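Local coordinates for protein putative glutathionylspermidine synthase (PDB 3N6X) that probably acts as an ATP-grasp ligase, related to glutathionylspermidine synthase, that would join a carboxylate to an amine at the cost of ATP, at residues R425-R430 with A445-A450; P71-P76 with G465-W470; G115-S120 with Y324-E329; Q109-A114 with P328-F333; L222-A227 with I244-G249. All blocks are in the same frame, centred on the assembly; numbering follows the deposited sequence.

Interaction 1. Residues R425-R430 with A445-A450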
# COMPACT_ATOMS: atom_id res chain seq x y z
N ARG A 425 -0.37 15.95 14.26
CA ARG A 425 0.29 15.85 12.95
C ARG A 425 -0.49 14.92 12.02
O ARG A 425 -1.14 13.98 12.48
CB ARG A 425 1.75 15.40 13.09
CG ARG A 425 2.68 16.45 13.71
CD ARG A 425 2.78 17.70 12.86
NE ARG A 425 3.75 18.67 13.39
CZ ARG A 425 3.43 19.65 14.23
NH1 ARG A 425 2.19 19.76 14.70
NH2 ARG A 425 4.36 20.50 14.65
N HIS A 426 -0.47 15.22 10.72
CA HIS A 426 -1.23 14.47 9.72
C HIS A 426 -0.68 13.06 9.48
O HIS A 426 0.54 12.88 9.36
CB HIS A 426 -1.35 15.26 8.40
CG HIS A 426 -2.10 16.55 8.55
ND1 HIS A 426 -3.45 16.57 8.86
CD2 HIS A 426 -1.66 17.83 8.42
CE1 HIS A 426 -3.79 17.85 8.92
NE2 HIS A 426 -2.75 18.65 8.66
N VAL A 427 -1.57 12.07 9.42
CA VAL A 427 -1.20 10.66 9.19
C VAL A 427 -2.02 10.04 8.07
O VAL A 427 -3.16 10.45 7.82
CB VAL A 427 -1.35 9.79 10.49
CG1 VAL A 427 -0.26 10.11 11.50
CG2 VAL A 427 -2.74 9.93 11.10
N ASP A 428 -1.49 8.96 7.49
CA ASP A 428 -2.24 8.11 6.59
C ASP A 428 -2.01 6.64 6.96
O ASP A 428 -1.12 6.34 7.77
CB ASP A 428 -1.98 8.43 5.10
CG ASP A 428 -0.73 7.82 4.49
OD1 ASP A 428 0.10 7.29 5.25
OD2 ASP A 428 -0.58 7.91 3.26
N LEU A 429 -2.85 5.73 6.44
CA LEU A 429 -2.83 4.33 6.83
C LEU A 429 -2.78 3.39 5.62
O LEU A 429 -3.60 3.52 4.71
CB LEU A 429 -4.11 4.07 7.65
CG LEU A 429 -4.09 2.89 8.60
CD1 LEU A 429 -3.22 3.18 9.83
CD2 LEU A 429 -5.49 2.51 9.03
N ARG A 430 -1.86 2.42 5.64
CA ARG A 430 -1.81 1.41 4.58
C ARG A 430 -1.93 -0.04 5.11
O ARG A 430 -0.92 -0.67 5.42
CB ARG A 430 -0.57 1.57 3.68
CG ARG A 430 -0.61 0.64 2.45
CD ARG A 430 0.72 0.53 1.72
NE ARG A 430 0.85 1.55 0.68
CZ ARG A 430 1.73 1.49 -0.32
NH1 ARG A 430 2.54 0.45 -0.43
NH2 ARG A 430 1.79 2.46 -1.21
N ALA A 445 -1.21 -2.24 10.07
CA ALA A 445 -1.07 -1.35 8.92
C ALA A 445 0.19 -0.52 9.05
O ALA A 445 0.68 -0.28 10.17
CB ALA A 445 -2.28 -0.42 8.82
N LEU A 446 0.71 -0.03 7.92
CA LEU A 446 1.80 0.91 7.94
C LEU A 446 1.19 2.29 8.14
O LEU A 446 0.30 2.67 7.40
CB LEU A 446 2.61 0.85 6.62
CG LEU A 446 3.63 2.00 6.41
CD1 LEU A 446 4.71 1.99 7.50
CD2 LEU A 446 4.26 1.91 5.04
N CYS A 447 1.61 3.01 9.17
CA CYS A 447 1.14 4.36 9.38
C CYS A 447 2.26 5.34 9.12
O CYS A 447 3.35 5.18 9.67
CB CYS A 447 0.56 4.53 10.78
SG CYS A 447 0.04 6.22 11.16
N ARG A 448 2.02 6.32 8.25
CA ARG A 448 3.01 7.34 7.90
C ARG A 448 2.57 8.67 8.46
O ARG A 448 1.37 8.96 8.49
CB ARG A 448 3.19 7.42 6.39
CG ARG A 448 3.87 6.20 5.80
CD ARG A 448 4.00 6.32 4.30
NE ARG A 448 2.71 6.13 3.62
CZ ARG A 448 2.36 6.76 2.50
NH1 ARG A 448 3.18 7.63 1.93
NH2 ARG A 448 1.18 6.51 1.94
N VAL A 449 3.53 9.45 8.97
CA VAL A 449 3.21 10.74 9.61
C VAL A 449 3.96 11.91 8.95
O VAL A 449 5.15 11.79 8.63
CB VAL A 449 3.42 10.68 11.16
CG1 VAL A 449 4.85 10.31 11.53
CG2 VAL A 449 3.00 11.99 11.83
N ALA A 450 3.25 13.04 8.73
CA ALA A 450 3.84 14.27 8.20
C ALA A 450 4.29 15.11 9.40
O ALA A 450 3.47 15.77 10.04
CB ALA A 450 2.81 15.04 7.37

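Interaction 2. Residues P71-P76 with G465-W470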
# COMPACT_ATOMS: atom_id res chain seq x y z
N PRO A 71 12.43 8.60 10.06
CA PRO A 71 12.15 8.85 11.48
C PRO A 71 10.96 8.04 12.02
O PRO A 71 10.02 7.74 11.28
CB PRO A 71 11.87 10.36 11.54
CG PRO A 71 12.44 10.91 10.29
CD PRO A 71 12.33 9.84 9.26
N PHE A 72 11.02 7.67 13.30
CA PHE A 72 9.98 6.92 13.96
C PHE A 72 9.41 7.70 15.14
O PHE A 72 10.18 8.28 15.92
CB PHE A 72 10.51 5.55 14.42
CG PHE A 72 9.49 4.70 15.15
CD1 PHE A 72 8.45 4.08 14.46
CD2 PHE A 72 9.58 4.50 16.53
CE1 PHE A 72 7.51 3.30 15.14
CE2 PHE A 72 8.65 3.71 17.20
CZ PHE A 72 7.62 3.11 16.50
N ASP A 73 8.08 7.76 15.24
CA ASP A 73 7.39 8.41 16.36
C ASP A 73 6.83 7.33 17.28
O ASP A 73 6.26 6.34 16.79
CB ASP A 73 6.28 9.33 15.85
CG ASP A 73 5.65 10.17 16.95
OD1 ASP A 73 6.33 11.11 17.45
OD2 ASP A 73 4.46 9.94 17.26
N VAL A 74 7.01 7.49 18.60
CA VAL A 74 6.61 6.49 19.60
C VAL A 74 5.14 6.55 20.03
O VAL A 74 4.71 5.71 20.82
CB VAL A 74 7.59 6.40 20.81
CG1 VAL A 74 9.02 6.11 20.34
CG2 VAL A 74 7.55 7.68 21.65
N VAL A 75 4.37 7.51 19.50
CA VAL A 75 2.94 7.58 19.82
C VAL A 75 2.18 6.71 18.81
O VAL A 75 2.21 7.01 17.61
CB VAL A 75 2.38 9.02 19.88
CG1 VAL A 75 0.96 9.04 20.45
CG2 VAL A 75 3.30 9.93 20.70
N PRO A 76 1.60 5.57 19.24
CA PRO A 76 0.95 4.69 18.27
C PRO A 76 -0.34 5.26 17.71
O PRO A 76 -1.00 6.10 18.34
CB PRO A 76 0.68 3.41 19.07
CG PRO A 76 0.53 3.89 20.48
CD PRO A 76 1.50 5.03 20.61
N GLY A 465 7.67 10.46 8.43
CA GLY A 465 8.06 9.41 9.36
C GLY A 465 7.03 8.30 9.48
O GLY A 465 6.02 8.31 8.78
N THR A 466 7.29 7.31 10.37
CA THR A 466 6.33 6.22 10.60
C THR A 466 5.93 6.08 12.07
O THR A 466 6.60 6.61 12.96
CB THR A 466 6.81 4.88 10.04
OG1 THR A 466 7.98 4.47 10.73
CG2 THR A 466 7.05 4.92 8.54
N LYS A 467 4.82 5.37 12.29
CA LYS A 467 4.26 5.08 13.60
C LYS A 467 3.85 3.62 13.60
O LYS A 467 3.64 3.04 12.53
CB LYS A 467 3.00 5.93 13.84
CG LYS A 467 3.26 7.38 14.17
CD LYS A 467 1.96 8.11 14.31
CE LYS A 467 2.13 9.50 14.88
NZ LYS A 467 1.96 9.51 16.36
N ASP A 468 3.68 3.05 14.79
CA ASP A 468 3.13 1.70 14.93
C ASP A 468 1.61 1.87 14.91
O ASP A 468 1.10 2.87 15.41
CB ASP A 468 3.57 1.09 16.28
CG ASP A 468 3.16 -0.35 16.51
OD1 ASP A 468 2.64 -0.99 15.56
OD2 ASP A 468 3.37 -0.85 17.64
N THR A 469 0.89 0.92 14.29
CA THR A 469 -0.58 0.97 14.27
C THR A 469 -1.12 -0.15 15.13
O THR A 469 -0.84 -1.33 14.87
CB THR A 469 -1.13 0.88 12.81
OG1 THR A 469 -0.51 1.87 12.01
CG2 THR A 469 -2.66 1.05 12.75
N TRP A 470 -1.87 0.22 16.17
CA TRP A 470 -2.45 -0.75 17.10
C TRP A 470 -3.90 -1.01 16.76
O TRP A 470 -4.71 -0.08 16.71
CB TRP A 470 -2.36 -0.22 18.53
CG TRP A 470 -0.98 -0.15 19.11
CD1 TRP A 470 0.20 -0.50 18.51
CD2 TRP A 470 -0.64 0.29 20.43
NE1 TRP A 470 1.25 -0.28 19.36
CE2 TRP A 470 0.77 0.20 20.55
CE3 TRP A 470 -1.39 0.75 21.53
CZ2 TRP A 470 1.43 0.54 21.74
CZ3 TRP A 470 -0.73 1.10 22.69
CH2 TRP A 470 0.67 0.99 22.79
O HOH W 1 4.29 4.44 17.30

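Interaction 3. Residues G115-S120 with Y324-E329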
# COMPACT_ATOMS: atom_id res chain seq x y z
N GLY A 115 -21.44 -0.67 -20.61
CA GLY A 115 -21.21 0.76 -20.74
C GLY A 115 -20.69 1.46 -19.49
O GLY A 115 -20.45 2.67 -19.52
N ILE A 116 -20.47 0.70 -18.40
CA ILE A 116 -20.02 1.24 -17.11
C ILE A 116 -18.55 1.72 -17.14
O ILE A 116 -18.25 2.83 -16.68
CB ILE A 116 -20.35 0.28 -15.94
CG1 ILE A 116 -21.87 0.23 -15.71
CG2 ILE A 116 -19.62 0.70 -14.65
CD1 ILE A 116 -22.39 -1.08 -15.41
N VAL A 117 -17.66 0.92 -17.72
CA VAL A 117 -16.27 1.33 -17.91
C VAL A 117 -16.06 1.56 -19.40
O VAL A 117 -16.40 0.69 -20.20
CB VAL A 117 -15.25 0.31 -17.31
CG1 VAL A 117 -13.81 0.66 -17.72
CG2 VAL A 117 -15.37 0.23 -15.79
N PRO A 118 -15.60 2.76 -19.82
CA PRO A 118 -15.39 3.02 -21.26
C PRO A 118 -14.38 2.07 -21.89
O PRO A 118 -13.49 1.57 -21.20
CB PRO A 118 -14.85 4.46 -21.29
CG PRO A 118 -15.22 5.04 -19.99
CD PRO A 118 -15.21 3.92 -19.00
N SER A 119 -14.47 1.88 -23.22
CA SER A 119 -13.53 1.03 -23.96
C SER A 119 -12.14 1.68 -24.06
O SER A 119 -11.19 1.01 -24.43
CB SER A 119 -14.07 0.71 -25.35
OG SER A 119 -13.85 1.78 -26.26
N SER A 120 -12.02 2.98 -23.71
CA SER A 120 -10.74 3.69 -23.74
C SER A 120 -9.73 3.09 -22.76
O SER A 120 -8.53 3.26 -22.95
CB SER A 120 -10.93 5.18 -23.47
OG SER A 120 -11.66 5.41 -22.27
N TYR A 324 -8.89 4.24 -11.35
CA TYR A 324 -9.24 4.54 -9.97
C TYR A 324 -10.66 5.08 -9.81
O TYR A 324 -11.37 4.71 -8.87
CB TYR A 324 -8.20 5.53 -9.36
CG TYR A 324 -8.60 6.11 -8.02
CD1 TYR A 324 -8.43 5.39 -6.84
CD2 TYR A 324 -9.17 7.38 -7.94
CE1 TYR A 324 -8.79 5.93 -5.61
CE2 TYR A 324 -9.55 7.92 -6.71
CZ TYR A 324 -9.35 7.20 -5.55
OH TYR A 324 -9.75 7.73 -4.34
N ILE A 325 -11.08 5.95 -10.74
CA ILE A 325 -12.38 6.60 -10.66
C ILE A 325 -13.57 5.66 -10.86
O ILE A 325 -14.69 6.00 -10.47
CB ILE A 325 -12.42 7.86 -11.57
CG1 ILE A 325 -12.31 7.48 -13.06
CG2 ILE A 325 -11.30 8.88 -11.14
CD1 ILE A 325 -12.67 8.62 -14.04
N TYR A 326 -13.34 4.46 -11.43
CA TYR A 326 -14.41 3.48 -11.69
C TYR A 326 -14.58 2.44 -10.59
O TYR A 326 -15.51 1.64 -10.65
CB TYR A 326 -14.18 2.78 -13.05
CG TYR A 326 -14.08 3.76 -14.20
CD1 TYR A 326 -15.19 4.49 -14.61
CD2 TYR A 326 -12.87 3.99 -14.84
CE1 TYR A 326 -15.09 5.43 -15.64
CE2 TYR A 326 -12.76 4.91 -15.88
CZ TYR A 326 -13.87 5.65 -16.26
OH TYR A 326 -13.77 6.56 -17.28
N VAL A 327 -13.71 2.46 -9.57
CA VAL A 327 -13.74 1.46 -8.49
C VAL A 327 -15.10 1.38 -7.77
O VAL A 327 -15.66 0.29 -7.71
CB VAL A 327 -12.50 1.52 -7.55
CG1 VAL A 327 -12.59 0.43 -6.47
CG2 VAL A 327 -11.22 1.36 -8.35
N PRO A 328 -15.74 2.52 -7.37
CA PRO A 328 -17.08 2.43 -6.76
C PRO A 328 -18.11 1.73 -7.67
O PRO A 328 -18.93 0.95 -7.17
CB PRO A 328 -17.46 3.89 -6.48
CG PRO A 328 -16.18 4.60 -6.39
CD PRO A 328 -15.26 3.92 -7.35
N GLU A 329 -18.01 1.95 -9.00
CA GLU A 329 -18.90 1.31 -9.98
C GLU A 329 -18.61 -0.19 -10.13
O GLU A 329 -19.53 -0.96 -10.41
CB GLU A 329 -18.84 2.01 -11.35
CG GLU A 329 -19.58 3.33 -11.43
CD GLU A 329 -20.99 3.35 -10.87
OE1 GLU A 329 -21.75 2.39 -11.13
OE2 GLU A 329 -21.33 4.32 -10.16

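Interaction 4. Residues Q109-A114 with P328-F333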
# COMPACT_ATOMS: atom_id res chain seq x y z
N GLN A 109 -15.21 -9.12 -20.58
CA GLN A 109 -15.31 -7.64 -20.54
C GLN A 109 -16.76 -7.17 -20.40
O GLN A 109 -17.18 -6.23 -21.07
CB GLN A 109 -14.60 -7.00 -21.75
CG GLN A 109 -13.12 -7.39 -21.83
CD GLN A 109 -12.41 -6.84 -23.04
OE1 GLN A 109 -13.01 -6.53 -24.06
NE2 GLN A 109 -11.09 -6.75 -22.95
N GLU A 110 -17.52 -7.84 -19.50
CA GLU A 110 -18.93 -7.55 -19.24
C GLU A 110 -19.18 -6.10 -18.81
O GLU A 110 -20.18 -5.51 -19.20
CB GLU A 110 -19.52 -8.53 -18.20
CG GLU A 110 -19.64 -9.98 -18.66
CD GLU A 110 -20.47 -10.28 -19.91
OE1 GLU A 110 -21.29 -9.42 -20.31
OE2 GLU A 110 -20.32 -11.40 -20.45
N ILE A 111 -18.26 -5.53 -17.98
CA ILE A 111 -18.38 -4.15 -17.48
C ILE A 111 -18.22 -3.11 -18.61
O ILE A 111 -18.75 -2.01 -18.49
CB ILE A 111 -17.43 -3.88 -16.27
CG1 ILE A 111 -17.89 -2.63 -15.47
CG2 ILE A 111 -15.94 -3.78 -16.73
CD1 ILE A 111 -17.40 -2.53 -13.99
N ILE A 112 -17.47 -3.45 -19.68
CA ILE A 112 -17.30 -2.56 -20.84
C ILE A 112 -18.56 -2.64 -21.73
O ILE A 112 -19.12 -1.60 -22.09
CB ILE A 112 -15.98 -2.85 -21.63
CG1 ILE A 112 -14.73 -2.66 -20.71
CG2 ILE A 112 -15.89 -1.94 -22.87
CD1 ILE A 112 -13.35 -3.12 -21.35
N LYS A 113 -19.06 -3.87 -21.98
CA LYS A 113 -20.27 -4.11 -22.77
C LYS A 113 -21.50 -3.47 -22.11
O LYS A 113 -22.42 -3.07 -22.82
CB LYS A 113 -20.51 -5.62 -22.99
CG LYS A 113 -19.38 -6.29 -23.77
CD LYS A 113 -19.51 -7.81 -23.79
CE LYS A 113 -18.52 -8.44 -24.73
NZ LYS A 113 -18.49 -9.92 -24.60
N ALA A 114 -21.51 -3.38 -20.74
CA ALA A 114 -22.61 -2.75 -19.99
C ALA A 114 -22.50 -1.20 -19.99
O ALA A 114 -23.38 -0.52 -19.44
CB ALA A 114 -22.65 -3.28 -18.56
N PRO A 328 -15.74 2.52 -7.37
CA PRO A 328 -17.08 2.43 -6.76
C PRO A 328 -18.11 1.73 -7.67
O PRO A 328 -18.93 0.95 -7.17
CB PRO A 328 -17.46 3.89 -6.48
CG PRO A 328 -16.18 4.60 -6.39
CD PRO A 328 -15.26 3.92 -7.35
N GLU A 329 -18.01 1.95 -9.00
CA GLU A 329 -18.90 1.31 -9.98
C GLU A 329 -18.61 -0.19 -10.13
O GLU A 329 -19.53 -0.96 -10.41
CB GLU A 329 -18.84 2.01 -11.35
CG GLU A 329 -19.58 3.33 -11.43
CD GLU A 329 -20.99 3.35 -10.87
OE1 GLU A 329 -21.75 2.39 -11.13
OE2 GLU A 329 -21.33 4.32 -10.16
N MSE A 330 -17.31 -0.61 -9.93
CA MSE A 330 -16.96 -2.04 -9.95
C MSE A 330 -17.64 -2.75 -8.78
O MSE A 330 -18.12 -3.86 -8.94
CB MSE A 330 -15.45 -2.24 -9.81
CG MSE A 330 -14.64 -1.69 -10.96
SE MSE A 330 -12.72 -1.80 -10.47
CE MSE A 330 -12.04 -0.66 -11.82
N ILE A 331 -17.64 -2.12 -7.58
CA ILE A 331 -18.27 -2.70 -6.39
C ILE A 331 -19.78 -2.93 -6.65
O ILE A 331 -20.26 -4.04 -6.48
CB ILE A 331 -18.00 -1.85 -5.11
CG1 ILE A 331 -16.49 -1.87 -4.73
CG2 ILE A 331 -18.87 -2.32 -3.92
CD1 ILE A 331 -16.02 -0.64 -3.93
N ARG A 332 -20.48 -1.91 -7.18
CA ARG A 332 -21.91 -2.02 -7.55
C ARG A 332 -22.14 -3.07 -8.62
O ARG A 332 -23.01 -3.91 -8.46
CB ARG A 332 -22.46 -0.66 -8.02
CG ARG A 332 -22.33 0.42 -6.97
CD ARG A 332 -22.95 1.72 -7.41
NE ARG A 332 -23.08 2.63 -6.28
CZ ARG A 332 -22.33 3.70 -6.09
NH1 ARG A 332 -21.43 4.07 -7.00
NH2 ARG A 332 -22.49 4.44 -5.00
N PHE A 333 -21.31 -3.08 -9.69
CA PHE A 333 -21.47 -4.03 -10.80
C PHE A 333 -21.17 -5.49 -10.41
O PHE A 333 -21.98 -6.37 -10.70
CB PHE A 333 -20.62 -3.59 -12.03
CG PHE A 333 -20.81 -4.44 -13.27
CD1 PHE A 333 -21.93 -4.26 -14.09
CD2 PHE A 333 -19.87 -5.40 -13.62
CE1 PHE A 333 -22.10 -5.04 -15.25
CE2 PHE A 333 -20.04 -6.18 -14.77
CZ PHE A 333 -21.16 -6.00 -15.58

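Interaction 5. Residues L222-A227 with I244-G249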
# COMPACT_ATOMS: atom_id res chain seq x y z
N LEU A 222 10.81 -16.27 -3.93
CA LEU A 222 10.61 -14.83 -4.08
C LEU A 222 11.60 -14.31 -5.14
O LEU A 222 12.81 -14.34 -4.92
CB LEU A 222 10.81 -14.08 -2.75
CG LEU A 222 10.21 -12.64 -2.66
CD1 LEU A 222 10.10 -12.20 -1.21
CD2 LEU A 222 11.05 -11.62 -3.44
N LEU A 223 11.07 -13.88 -6.32
CA LEU A 223 11.92 -13.34 -7.39
C LEU A 223 12.20 -11.83 -7.16
O LEU A 223 11.28 -11.02 -7.17
CB LEU A 223 11.29 -13.61 -8.77
CG LEU A 223 11.94 -12.96 -9.99
CD1 LEU A 223 13.34 -13.53 -10.27
CD2 LEU A 223 11.06 -13.12 -11.21
N THR A 224 13.47 -11.50 -6.89
CA THR A 224 13.90 -10.13 -6.62
C THR A 224 14.76 -9.55 -7.77
O THR A 224 15.53 -10.30 -8.40
CB THR A 224 14.68 -10.07 -5.27
OG1 THR A 224 15.02 -8.71 -4.98
CG2 THR A 224 15.98 -10.91 -5.28
N PRO A 225 14.70 -8.21 -8.03
CA PRO A 225 15.62 -7.63 -9.01
C PRO A 225 17.07 -7.65 -8.51
O PRO A 225 18.00 -7.71 -9.31
CB PRO A 225 15.10 -6.21 -9.20
CG PRO A 225 14.33 -5.91 -7.98
CD PRO A 225 13.83 -7.19 -7.40
N GLY A 226 17.24 -7.66 -7.19
CA GLY A 226 18.56 -7.71 -6.55
C GLY A 226 18.84 -6.52 -5.65
O GLY A 226 17.97 -5.65 -5.46
N ALA A 227 20.09 -6.47 -5.10
CA ALA A 227 20.56 -5.45 -4.13
C ALA A 227 20.42 -3.99 -4.57
O ALA A 227 20.16 -3.13 -3.72
CB ALA A 227 21.98 -5.74 -3.70
N ILE A 244 11.47 -19.10 2.55
CA ILE A 244 11.53 -19.48 1.14
C ILE A 244 12.80 -18.89 0.48
O ILE A 244 13.37 -17.93 1.00
CB ILE A 244 10.24 -19.08 0.36
CG1 ILE A 244 10.07 -17.51 0.27
CG2 ILE A 244 9.00 -19.78 0.95
CD1 ILE A 244 8.97 -17.03 -0.65
N GLU A 245 13.22 -19.47 -0.66
CA GLU A 245 14.41 -19.00 -1.37
C GLU A 245 14.20 -17.63 -1.97
O GLU A 245 13.13 -17.35 -2.53
CB GLU A 245 14.81 -19.99 -2.49
CG GLU A 245 15.31 -21.33 -1.98
CD GLU A 245 16.61 -21.29 -1.19
OE1 GLU A 245 17.39 -20.32 -1.36
OE2 GLU A 245 16.86 -22.25 -0.43
N LEU A 246 15.22 -16.77 -1.86
CA LEU A 246 15.28 -15.47 -2.49
C LEU A 246 16.09 -15.64 -3.77
O LEU A 246 17.29 -15.97 -3.71
CB LEU A 246 15.96 -14.46 -1.55
CG LEU A 246 16.04 -13.00 -2.04
CD1 LEU A 246 14.68 -12.34 -1.99
CD2 LEU A 246 17.04 -12.21 -1.21
N VAL A 247 15.44 -15.52 -4.93
CA VAL A 247 16.10 -15.75 -6.21
C VAL A 247 16.12 -14.51 -7.10
O VAL A 247 15.27 -13.63 -6.96
CB VAL A 247 15.49 -16.97 -6.97
CG1 VAL A 247 15.69 -18.28 -6.19
CG2 VAL A 247 14.01 -16.75 -7.30
N GLU A 248 17.06 -14.48 -8.04
CA GLU A 248 17.17 -13.49 -9.11
C GLU A 248 16.90 -14.23 -10.41
O GLU A 248 16.86 -15.47 -10.42
CB GLU A 248 18.56 -12.84 -9.11
CG GLU A 248 18.72 -11.83 -7.97
CD GLU A 248 20.12 -11.28 -7.76
OE1 GLU A 248 20.89 -11.19 -8.74
OE2 GLU A 248 20.42 -10.87 -6.62
N GLY A 249 16.63 -13.50 -11.48
CA GLY A 249 16.28 -14.08 -12.78
C GLY A 249 17.19 -15.22 -13.22
O GLY A 249 16.70 -16.30 -13.60
O HOH W 2 16.39 -10.75 -11.05

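Interaction 1. Residues R425-R430 with A445-A450
D428 pairs with R448 and R430 with L446 as antiparallel hydrogen-bonded pairs, which fixes the register of the two strands. D428 N reaches R448 O at 3.0 Å, and R430 N reaches L446 O at 2.8 Å. L446 N bonds back to R430 O.

Charge is concentrated on the same face. D428 OD2 forms a salt bridge with R448 NH2 at 2.6 Å, the oxygen lying over one face of the guanidinium, with the planes of the two groups 59° apart. With chi1 at 82°, the aspartate carboxylate sits between its own N and carbonyl carbon, which lays OD1 against R448 CB at 3.3 Å. R430 forms its own salt bridge with D148, to which R448 is also weakly paired at long range, and lies near a bound sulfate.

The other face is apolar: V427, V449, L429 and C447 are buried there, as suits a surface touched by R77 and L79 of strand 77-79. V427 CG1 meets V449 CB at 3.7 Å, while L429 sets CG on A445 CB at 3.8 Å and CD1 on C447 CB.

The two strands are interior neighbours in the mixed sheet of an ATP-grasp fold, with strand 464-471 beyond 446-450.

Interaction 2. Residues P71-P76 with G465-W470
T466 joins its backbone to both neighbours of F72. T466 N bonds P71 O at 2.9 Å, and T466 O takes the N-H of D73 almost head-on at 3.0 Å. G465 suits this approach, because a CB on it would collide with P71 O.

The ionic part lies beside this bridge. K467 NZ makes a salt bridge to D73 OD2 at 2.7 Å, on the anti side of the carboxylate, and a hydrogen bond to V75 O at 2.8 Å. Its chain is straight until chi4, where it bends to -94° and brings the ammonium to both acceptors; P415 O is a further one. A long cationic side chain is thus able to tie a buried acid to the carbonyl of V75, in a segment with no regular strand of its own. One water links D73 O to D468 N.

Apolar contact comes from rings. P76 CG stands 3.5 Å above the centre of the W470 six-membered ring in a CH-pi contact, 3° off the normal. The indole it packs on is fixed by D468, whose OD2 accepts from W470 NE1 in the ring plane at 2.8 Å and also pairs with R177.

The segment 71-76 runs in nearly the same direction as 465-470 and leads into strand 77-79, so this is the approach to a parallel strand pair at the sheet.

Interaction 3. Residues G115-S120 with Y324-E329
The backbones of I116-P118 and Y326-E329 keep a side chain's distance apart, V117 and Y326 having their CA atoms 6.8 Å from each other, and no hydrogen bond crosses between them. G115, just before, has left the helix with a positive phi, a conformation that comes most easily to a residue without CB.

Y326 carries most of the contact. Its CG lies anti to the carbonyl carbon (chi1 -56°), which swings the ring toward the loop. P118 comes from the opposite direction: its CD approaches Y326 CZ at 3.5 Å and its CG reaches Y326 OH at 3.4 Å. At the base of the same side chain, V117 CG2 packs on Y326 CB at 3.9 Å. I325 CG1 lies over one ring face, 3.8 Å above the plane. The proline ring and the valine methyl both offer apolar carbon, one to the tyrosine ring and the other to its CB. An alanine here would probably leave P118 CD and CG without the ring they rest on.

A second touch joins I116 CG2 to E329 CB at 3.6 Å, using the aliphatic root of the glutamate, while the carboxylate makes a weak salt bridge to R332 further along the helix.

The loop follows helix 110-113, to which V117 is held by a backbone bond with I111; helix 327-335 rests V327 on R94 and L98 of helix 81-105.

Interaction 4. Residues Q109-A114 with P328-F333
The F333 ring projects from helix 327-335 into a shallow hollow made by E110, I111 and A114 on the short helix 110-113 and its end. This is helix-to-helix packing in which one aromatic bump meets a single turn, without any polar bond between the two segments.

Three residues give the hollow its shape. I111 forms the floor: its CG1 stands 3.9 Å above one face of the ring, offset toward the rim. E110 closes one side, with its CB in the ring plane at the edge, 4.0 Å from F333 CZ, while the charged end of the glutamate leads away to the surface. A114 closes another side, its methyl CB bordering the ring at F333 CE1, 3.8 Å away. On F333, chi1 is -175°, placing CG anti to N and directing the ring straight out from its helix.

The bump in the other direction is the I111 side chain, whose extended end enters the hollow between F333 and M330, present here as selenomethionine. I111 CD1 reaches F333 CB at 3.9 Å and M330 CG at 4.2 Å. A branched, elongated isoleucine thus serves both partners, and I116 of the adjoining loop adds to the F333 surroundings. Putting serine in place of F333 would probably empty the hollow and leave the I111 and A114 carbons without a ring to pack on.

D104 accepts from the backbone N of E110 and I111, holding the turn that presents I111 CA over the F333 face, 4.2 Å from the ring centroid and 28° off the normal.

Interaction 5. Residues L222-A227 with I244-G249
The flat side-chain group that takes part in the contact is the carboxylate of E248, and G226 CA lies over one of its faces, 3.7 Å from E248 OE2; OE1 is held by Q250. A CB on G226 would press toward that oxygen and also against the preceding carbonyl, so glycine suits the position.

The flat peptide groups are joined by three hydrogen bonds. L222 N reaches E245 O at 2.9 Å and T224 N reaches V247 O at 2.8 Å. V247 N returns to L222 O at 2.9 Å. The pairs L222 with L246 and L223 with V247 are therefore parallel bridges. Farther on, one water joins T224 O to G249 N.

Apolar contacts are made on both faces of the sheet. L222 and L246 run alongside each other on the same face, L222 CD2 meeting L246 CD1 at 4.0 Å. T224 adds its methyl: with OG1 anti to the backbone N (chi1 -176°) and bonded to H235, CG2 is turned to L246 CD1 at 3.8 Å. On the other face, L223 CD1 approaches G249 N at 3.5 Å.

The pair forms the two strands of a beta-alpha-beta unit. Helix 232-242 connects them and packs I238 on L222 and Y232 on L246, while strand 268-275 lies on the far side of 220-223.

How the interactions relate
Interactions 1 and 2 are continuous: strand 446-450 lies beside 464-471, with V449 N 2.7 Å from G465 O and C447 O 3.0 Å from K467 N, both probable hydrogen bonds, and their centres are 8 Å apart. Interactions 3 and 4 form a second group, 7 Å between centres, sharing P328 and E329 on helix 327-335; I116 CD1 also packs on F333 CD1. This group lies across the chain's centre from interaction 2, 36 to 39 Å between centres. Interaction 5, in a separate sheet, is 29 Å, centre to centre, from interaction 1. The sulfate near R430 and glycerol near R448 and T466 probably come from crystallisation, though they may mark a pocket beside interactions 1 and 2.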